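Local atomic coordinates of exported protein (Bacteroides fragilis, PDB entry 4I17), a protein that is of unknown function but contains tetratricopeptide (TPR) repeats, helical hairpins that commonly serve as scaffolds for binding other proteins. Residues N38-V50 with Y64-A78. Sequence-based numbering, arbitrary orientation.
Sequences NNQDSVTAYNCGV and YFDIAIKKNYNLANA
Gly-49 lays its CA over one face of the Phe-65 ring, a CH-pi contact 3.9 Å from the ring centroid. Helices 42-50 and 64-70 run antiparallel, at 151°, as in the helical hairpins of TPR proteins. Their axes come within 7.6 Å, consistent with the small residues Ala-45, Gly-49 and Ala-68 facing the partner helix. Tyr-46 is a knob among Phe-65, Ala-68, Asn-77 and Ala-78, and so reaches helix 75-88. Its CG lies anti to the backbone N (chi1 175°), and its CE1 meets Phe-65 CE1 near the plane of the Phe-65 ring; the rings are oblique. Asn-74 ND2 sits over the centre of the Tyr-46 ring, 3.6 Å above its plane. Asn-74 OD1 accepts from Asn-77 ND2, which helps hold that amide. Cys-48 SG stands over the middle of the Tyr-64 ring, 5° off its normal. Ala-45 CB meets Ile-67 CG2. A Schellman motif at Asn-72 turns the chain. Tyr-73 turns one ring face to Val-43 N, with CZ against Val-43 CG2 and CB against Ser-42 CB. At the polar edge, in one of two Lys-71 conformers, NZ donates to Asn-39 O at 2.9 Å, a bond the other may not keep.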
ATOM      1  N   ASN A  38      29.431 -17.600  -1.579  1.00 29.58           N
ATOM      2  CA  ASN A  38      28.823 -17.033  -2.789  1.00 31.29           C
ATOM      3  C   ASN A  38      27.319 -16.729  -2.639  1.00 35.37           C
ATOM      4  O   ASN A  38      26.592 -16.774  -3.629  1.00 35.76           O
ATOM      5  CB  ASN A  38      29.090 -17.956  -4.012  1.00 34.30           C
ATOM      6  CG  ASN A  38      30.512 -17.891  -4.544  1.00 57.70           C
ATOM      7  OD1 ASN A  38      31.167 -16.835  -4.539  1.00 53.11           O
ATOM      8  ND2 ASN A  38      31.024 -19.018  -5.040  1.00 45.79           N
ATOM      9  N   ASN A  39      26.860 -16.371  -1.412  1.00 30.91           N
ATOM     10  CA  ASN A  39      25.463 -15.963  -1.160  1.00 30.37           C
ATOM     11  C   ASN A  39      24.455 -16.989  -1.653  1.00 34.16           C
ATOM     12  O   ASN A  39      23.482 -16.624  -2.305  1.00 35.56           O
ATOM     13  CB  ASN A  39      25.187 -14.617  -1.856  1.00 29.61           C
ATOM     14  CG  ASN A  39      26.045 -13.506  -1.345  1.00 47.32           C
ATOM     15  OD1 ASN A  39      26.228 -13.344  -0.137  1.00 34.57           O
ATOM     16  ND2 ASN A  39      26.558 -12.700  -2.251  1.00 43.40           N
ATOM     17  N   GLN A  40      24.676 -18.254  -1.350  1.00 32.15           N
ATOM     18  CA  GLN A  40      23.816 -19.323  -1.867  1.00 33.45           C
ATOM     19  C   GLN A  40      22.723 -19.770  -0.885  1.00 36.84           C
ATOM     20  O   GLN A  40      21.691 -20.283  -1.314  1.00 37.26           O
ATOM     21  CB  GLN A  40      24.680 -20.529  -2.262  1.00 35.13           C
ATOM     22  CG  GLN A  40      25.583 -20.267  -3.471  1.00 40.50           C
ATOM     23  CD  GLN A  40      24.796 -20.047  -4.751  1.00 53.99           C
ATOM     24  OE1 GLN A  40      24.668 -18.917  -5.246  1.00 46.35           O
ATOM     25  NE2 GLN A  40      24.238 -21.121  -5.297  1.00 47.31           N
ATOM     26  N   ASP A  41      22.945 -19.588   0.413  1.00 30.37           N
ATOM     27  CA  ASP A  41      22.003 -20.038   1.439  1.00 26.84           C
ATOM     28  C   ASP A  41      20.927 -18.977   1.662  1.00 26.78           C
ATOM     29  O   ASP A  41      21.101 -18.071   2.475  1.00 22.59           O
ATOM     30  CB  ASP A  41      22.781 -20.329   2.722  1.00 28.50           C
ATOM     31  CG  ASP A  41      21.990 -20.888   3.888  1.00 35.54           C
ATOM     32  OD1 ASP A  41      20.741 -20.917   3.808  1.00 32.86           O
ATOM     33  OD2 ASP A  41      22.616 -21.243   4.903  1.00 40.51           O
ATOM     34  N   SER A  42      19.788 -19.118   0.972  1.00 22.74           N
ATOM     35  CA  SER A  42      18.688 -18.155   1.084  1.00 20.99           C
ATOM     36  C   SER A  42      18.023 -18.118   2.469  1.00 22.09           C
ATOM     37  O   SER A  42      17.504 -17.062   2.864  1.00 21.48           O
ATOM     38  CB  SER A  42      17.640 -18.436   0.020  1.00 25.99           C
ATOM     39  OG  SER A  42      17.331 -19.817   0.026  1.00 28.64           O
ATOM     40  N   VAL A  43      17.984 -19.249   3.186  1.00 21.57           N
ATOM     41  CA  VAL A  43      17.395 -19.294   4.548  1.00 21.90           C
ATOM     42  C   VAL A  43      18.218 -18.350   5.457  1.00 23.82           C
ATOM     43  O   VAL A  43      17.653 -17.490   6.146  1.00 22.88           O
ATOM     44  CB  VAL A  43      17.359 -20.745   5.113  1.00 27.25           C
ATOM     45  CG1 VAL A  43      16.905 -20.749   6.576  1.00 26.90           C
ATOM     46  CG2 VAL A  43      16.458 -21.649   4.253  1.00 28.21           C
ATOM     47  N   THR A  44      19.565 -18.473   5.383  1.00 18.62           N
ATOM     48  CA  THR A  44      20.462 -17.619   6.151  1.00 17.68           C
ATOM     49  C   THR A  44      20.382 -16.197   5.625  1.00 21.13           C
ATOM     50  O   THR A  44      20.378 -15.284   6.430  1.00 18.41           O
ATOM     51  CB  THR A  44      21.879 -18.173   6.122  1.00 26.35           C
ATOM     52  OG1 THR A  44      21.838 -19.443   6.776  1.00 24.42           O
ATOM     53  CG2 THR A  44      22.867 -17.269   6.849  1.00 23.25           C
ATOM     54  N   ALA A  45      20.281 -15.996   4.291  1.00 19.59           N
ATOM     55  CA  ALA A  45      20.146 -14.623   3.764  1.00 19.76           C
ATOM     56  C   ALA A  45      18.906 -13.910   4.336  1.00 20.33           C
ATOM     57  O   ALA A  45      19.010 -12.745   4.715  1.00 17.25           O
ATOM     58  CB  ALA A  45      20.074 -14.639   2.253  1.00 21.67           C
ATOM     59  N   TYR A  46      17.753 -14.603   4.412  1.00 16.66           N
ATOM     60  CA  TYR A  46      16.544 -14.030   4.968  1.00 15.83           C
ATOM     61  C   TYR A  46      16.809 -13.660   6.457  1.00 20.41           C
ATOM     62  O   TYR A  46      16.520 -12.540   6.877  1.00 19.59           O
ATOM     63  CB  TYR A  46      15.337 -14.993   4.803  1.00 17.23           C
ATOM     64  CG  TYR A  46      14.108 -14.427   5.489  1.00 19.55           C
ATOM     65  CD1 TYR A  46      13.332 -13.447   4.870  1.00 21.88           C
ATOM     66  CD2 TYR A  46      13.814 -14.751   6.810  1.00 21.10           C
ATOM     67  CE1 TYR A  46      12.287 -12.824   5.540  1.00 22.71           C
ATOM     68  CE2 TYR A  46      12.768 -14.137   7.490  1.00 21.82           C
ATOM     69  CZ  TYR A  46      12.015 -13.163   6.851  1.00 26.87           C
ATOM     70  OH  TYR A  46      10.979 -12.543   7.496  1.00 25.70           O
ATOM     71  N   ASN A  47      17.377 -14.601   7.241  1.00 15.99           N
ATOM     72  CA  ASN A  47      17.646 -14.321   8.657  1.00 16.98           C
ATOM     73  C   ASN A  47      18.591 -13.143   8.805  1.00 18.98           C
ATOM     74  O   ASN A  47      18.411 -12.327   9.702  1.00 19.57           O
ATOM     75  CB  ASN A  47      18.263 -15.554   9.331  1.00 18.75           C
ATOM     76  CG  ASN A  47      17.243 -16.622   9.616  1.00 30.62           C
ATOM     77  OD1 ASN A  47      16.030 -16.369   9.717  1.00 26.52           O
ATOM     78  ND2 ASN A  47      17.717 -17.828   9.801  1.00 33.13           N
ATOM     79  N   CYS A  48      19.597 -13.058   7.913  1.00 16.40           N
ATOM     80  CA  CYS A  48      20.603 -11.985   7.934  1.00 17.91           C
ATOM     81  C   CYS A  48      19.928 -10.637   7.667  1.00 21.28           C
ATOM     82  O   CYS A  48      20.225  -9.666   8.365  1.00 20.12           O
ATOM     83  CB  CYS A  48      21.714 -12.272   6.929  1.00 20.11           C
ATOM     84  SG  CYS A  48      23.188 -11.233   7.133  1.00 24.84           S
ATOM     85  N   GLY A  49      18.976 -10.602   6.723  1.00 17.39           N
ATOM     86  CA  GLY A  49      18.209  -9.378   6.417  1.00 16.74           C
ATOM     87  C   GLY A  49      17.428  -8.878   7.614  1.00 18.88           C
ATOM     88  O   GLY A  49      17.441  -7.671   7.910  1.00 17.63           O
ATOM     89  N   VAL A  50      16.752  -9.805   8.335  1.00 16.03           N
ATOM     90  CA  VAL A  50      15.990  -9.443   9.555  1.00 16.61           C
ATOM     91  C   VAL A  50      16.967  -8.888  10.614  1.00 19.62           C
ATOM     92  O   VAL A  50      16.678  -7.862  11.236  1.00 19.16           O
ATOM     93  CB  VAL A  50      15.190 -10.630  10.125  1.00 22.15           C
ATOM     94  CG1 VAL A  50      14.447 -10.218  11.415  1.00 22.43           C
ATOM     95  CG2 VAL A  50      14.210 -11.182   9.073  1.00 22.08           C
ATOM     96  N   TYR A  64      20.289  -8.301   1.603  1.00 17.64           N
ATOM     97  CA  TYR A  64      20.085  -9.696   1.984  1.00 16.42           C
ATOM     98  C   TYR A  64      18.683 -10.181   1.615  1.00 19.69           C
ATOM     99  O   TYR A  64      18.562 -11.290   1.097  1.00 19.55           O
ATOM    100  CB  TYR A  64      20.395  -9.939   3.471  1.00 17.54           C
ATOM    101  CG  TYR A  64      21.886  -9.837   3.674  1.00 21.72           C
ATOM    102  CD1 TYR A  64      22.747 -10.791   3.139  1.00 24.49           C
ATOM    103  CD2 TYR A  64      22.448  -8.723   4.289  1.00 24.62           C
ATOM    104  CE1 TYR A  64      24.135 -10.641   3.222  1.00 27.49           C
ATOM    105  CE2 TYR A  64      23.832  -8.572   4.393  1.00 26.12           C
ATOM    106  CZ  TYR A  64      24.668  -9.527   3.853  1.00 32.13           C
ATOM    107  OH  TYR A  64      26.022  -9.348   3.949  1.00 32.21           O
ATOM    108  N   PHE A  65      17.636  -9.367   1.822  1.00 17.26           N
ATOM    109  CA  PHE A  65      16.303  -9.833   1.379  1.00 17.15           C
ATOM    110  C   PHE A  65      16.296 -10.051  -0.152  1.00 21.33           C
ATOM    111  O   PHE A  65      15.627 -10.961  -0.626  1.00 20.73           O
ATOM    112  CB  PHE A  65      15.223  -8.847   1.801  1.00 17.15           C
ATOM    113  CG  PHE A  65      15.000  -8.802   3.296  1.00 17.10           C
ATOM    114  CD1 PHE A  65      14.628  -9.951   4.000  1.00 18.35           C
ATOM    115  CD2 PHE A  65      15.117  -7.600   4.001  1.00 17.77           C
ATOM    116  CE1 PHE A  65      14.355  -9.893   5.364  1.00 18.06           C
ATOM    117  CE2 PHE A  65      14.839  -7.545   5.367  1.00 19.77           C
ATOM    118  CZ  PHE A  65      14.439  -8.690   6.037  1.00 17.72           C
ATOM    119  N   ASP A  66      17.084  -9.264  -0.907  1.00 18.99           N
ATOM    120  CA  ASP A  66      17.180  -9.415  -2.366  1.00 21.59           C
ATOM    121  C   ASP A  66      17.749 -10.798  -2.747  1.00 25.57           C
ATOM    122  O   ASP A  66      17.346 -11.360  -3.762  1.00 25.88           O
ATOM    123  CB  ASP A  66      18.080  -8.315  -2.955  1.00 25.88           C
ATOM    124  CG  ASP A  66      17.368  -7.153  -3.624  1.00 51.00           C
ATOM    125  OD1 ASP A  66      16.305  -7.383  -4.252  1.00 55.27           O
ATOM    126  OD2 ASP A  66      17.932  -6.031  -3.617  1.00 57.63           O
ATOM    127  N   ILE A  67      18.685 -11.328  -1.945  1.00 21.81           N
ATOM    128  CA  ILE A  67      19.300 -12.652  -2.156  1.00 21.36           C
ATOM    129  C   ILE A  67      18.199 -13.679  -2.034  1.00 23.64           C
ATOM    130  O   ILE A  67      18.050 -14.527  -2.913  1.00 23.25           O
ATOM    131  CB  ILE A  67      20.494 -12.948  -1.201  1.00 25.96           C
ATOM    132  CG1 ILE A  67      21.675 -11.966  -1.459  1.00 26.96           C
ATOM    133  CG2 ILE A  67      20.969 -14.418  -1.343  1.00 26.94           C
ATOM    134  CD1 ILE A  67      22.824 -12.042  -0.402  1.00 34.85           C
ATOM    135  N   ALA A  68      17.395 -13.591  -0.971  1.00 20.13           N
ATOM    136  CA  ALA A  68      16.268 -14.511  -0.783  1.00 20.32           C
ATOM    137  C   ALA A  68      15.292 -14.395  -1.949  1.00 23.78           C
ATOM    138  O   ALA A  68      14.840 -15.418  -2.472  1.00 24.24           O
ATOM    139  CB  ALA A  68      15.559 -14.220   0.541  1.00 20.26           C
ATOM    140  N   ILE A  69      14.998 -13.147  -2.413  1.00 17.97           N
ATOM    141  CA  ILE A  69      14.076 -12.944  -3.526  1.00 18.16           C
ATOM    142  C   ILE A  69      14.616 -13.608  -4.788  1.00 22.94           C
ATOM    143  O   ILE A  69      13.865 -14.305  -5.461  1.00 23.92           O
ATOM    144  CB  ILE A  69      13.771 -11.447  -3.747  1.00 20.30           C
ATOM    145  CG1 ILE A  69      13.030 -10.878  -2.524  1.00 19.62           C
ATOM    146  CG2 ILE A  69      12.947 -11.223  -5.060  1.00 23.10           C
ATOM    147  CD1 ILE A  69      12.880  -9.309  -2.509  1.00 17.94           C
ATOM    148  N   LYS A  70      15.907 -13.402  -5.092  1.00 21.48           N
ATOM    149  CA  LYS A  70      16.484 -13.959  -6.314  0.50 22.80           C
ATOM    150  C   LYS A  70      16.548 -15.496  -6.255  1.00 27.37           C
ATOM    151  O   LYS A  70      16.497 -16.131  -7.309  1.00 28.58           O
ATOM    152  CB  LYS A  70      17.855 -13.345  -6.592  0.50 26.47           C
ATOM    153  CG  LYS A  70      17.756 -11.952  -7.185  0.50 32.24           C
ATOM    154  CD  LYS A  70      19.126 -11.314  -7.328  0.50 42.60           C
ATOM    155  CE  LYS A  70      19.042  -9.876  -7.772  0.50 50.46           C
ATOM    156  NZ  LYS A  70      20.375  -9.220  -7.740  0.50 62.43           N
ATOM    157  N   LYS A  71      16.573 -16.093  -5.046  1.00 22.32           N
ATOM    158  CA  LYS A  71      16.570 -17.558  -4.925  0.50 21.56           C
ATOM    159  C   LYS A  71      15.127 -18.097  -4.774  1.00 25.79           C
ATOM    160  O   LYS A  71      14.949 -19.295  -4.531  1.00 27.71           O
ATOM    161  CB  LYS A  71      17.446 -18.023  -3.747  0.50 22.79           C
ATOM    162  CG  LYS A  71      18.920 -17.602  -3.797  0.50 26.03           C
ATOM    163  CD  LYS A  71      19.721 -18.183  -4.972  0.50 33.50           C
ATOM    164  CE  LYS A  71      21.214 -18.177  -4.706  0.50 39.88           C
ATOM    165  NZ  LYS A  71      21.784 -16.801  -4.596  0.50 40.76           N
ATOM    166  N   ASN A  72      14.097 -17.221  -4.916  1.00 22.70           N
ATOM    167  CA  ASN A  72      12.661 -17.589  -4.832  1.00 21.64           C
ATOM    168  C   ASN A  72      12.341 -18.196  -3.488  1.00 24.28           C
ATOM    169  O   ASN A  72      11.567 -19.149  -3.411  1.00 25.32           O
ATOM    170  CB  ASN A  72      12.293 -18.623  -5.937  1.00 23.85           C
ATOM    171  CG  ASN A  72      12.777 -18.291  -7.313  1.00 38.75           C
ATOM    172  OD1 ASN A  72      13.632 -18.979  -7.888  1.00 36.09           O
ATOM    173  ND2 ASN A  72      12.268 -17.222  -7.847  1.00 25.65           N
ATOM    174  N   TYR A  73      12.976 -17.687  -2.434  1.00 20.02           N
ATOM    175  CA  TYR A  73      12.790 -18.235  -1.101  1.00 20.57           C
ATOM    176  C   TYR A  73      11.896 -17.338  -0.268  1.00 24.11           C
ATOM    177  O   TYR A  73      12.199 -16.147  -0.136  1.00 21.31           O
ATOM    178  CB  TYR A  73      14.160 -18.385  -0.384  1.00 21.56           C
ATOM    179  CG  TYR A  73      13.994 -18.788   1.066  1.00 24.48           C
ATOM    180  CD1 TYR A  73      13.514 -20.051   1.409  1.00 27.28           C
ATOM    181  CD2 TYR A  73      14.253 -17.886   2.093  1.00 23.45           C
ATOM    182  CE1 TYR A  73      13.270 -20.394   2.736  1.00 27.71           C
ATOM    183  CE2 TYR A  73      14.048 -18.232   3.426  1.00 24.58           C
ATOM    184  CZ  TYR A  73      13.527 -19.476   3.739  1.00 29.76           C
ATOM    185  OH  TYR A  73      13.321 -19.823   5.052  1.00 28.67           O
ATOM    186  N   ASN A  74      10.859 -17.924   0.384  1.00 22.36           N
ATOM    187  CA  ASN A  74      10.034 -17.188   1.359  1.00 21.64           C
ATOM    188  C   ASN A  74       9.658 -15.806   0.805  1.00 24.26           C
ATOM    189  O   ASN A  74       9.874 -14.780   1.455  1.00 21.91           O
ATOM    190  CB  ASN A  74      10.911 -17.030   2.628  1.00 20.94           C
ATOM    191  CG  ASN A  74      10.196 -16.775   3.916  1.00 34.02           C
ATOM    192  OD1 ASN A  74       8.982 -16.864   3.996  1.00 29.64           O
ATOM    193  ND2 ASN A  74      10.954 -16.427   4.953  1.00 28.49           N
ATOM    194  N   LEU A  75       9.184 -15.790  -0.439  1.00 21.23           N
ATOM    195  CA  LEU A  75       8.993 -14.570  -1.209  1.00 23.59           C
ATOM    196  C   LEU A  75       8.135 -13.514  -0.585  1.00 27.10           C
ATOM    197  O   LEU A  75       8.549 -12.365  -0.614  1.00 27.75           O
ATOM    198  CB  LEU A  75       8.472 -14.879  -2.601  1.00 24.88           C
ATOM    199  CG  LEU A  75       9.530 -15.420  -3.529  1.00 29.43           C
ATOM    200  CD1 LEU A  75       8.920 -15.793  -4.865  1.00 31.47           C
ATOM    201  CD2 LEU A  75      10.653 -14.402  -3.731  1.00 30.25           C
ATOM    202  N   ALA A  76       6.972 -13.851  -0.037  1.00 22.53           N
ATOM    203  CA  ALA A  76       6.153 -12.788   0.562  1.00 23.18           C
ATOM    204  C   ALA A  76       6.886 -12.129   1.733  1.00 24.31           C
ATOM    205  O   ALA A  76       6.931 -10.899   1.820  1.00 22.95           O
ATOM    206  CB  ALA A  76       4.819 -13.339   1.026  1.00 25.00           C
ATOM    207  N   ASN A  77       7.501 -12.929   2.590  1.00 21.43           N
ATOM    208  CA  ASN A  77       8.245 -12.384   3.723  1.00 20.40           C
ATOM    209  C   ASN A  77       9.477 -11.601   3.279  1.00 22.48           C
ATOM    210  O   ASN A  77       9.798 -10.591   3.910  1.00 21.90           O
ATOM    211  CB  ASN A  77       8.648 -13.506   4.668  1.00 24.00           C
ATOM    212  CG  ASN A  77       7.467 -13.984   5.474  1.00 38.45           C
ATOM    213  OD1 ASN A  77       6.593 -13.206   5.856  1.00 38.18           O
ATOM    214  ND2 ASN A  77       7.374 -15.280   5.675  1.00 33.81           N
ATOM    215  N   ALA A  78      10.173 -12.060   2.214  1.00 19.41           N
ATOM    216  CA  ALA A  78      11.377 -11.374   1.707  1.00 19.66           C
ATOM    217  C   ALA A  78      11.004 -10.015   1.087  1.00 19.80           C
ATOM    218  O   ALA A  78      11.702  -9.034   1.324  1.00 18.78           O
ATOM    219  CB  ALA A  78      12.099 -12.245   0.685  1.00 20.92           C
TER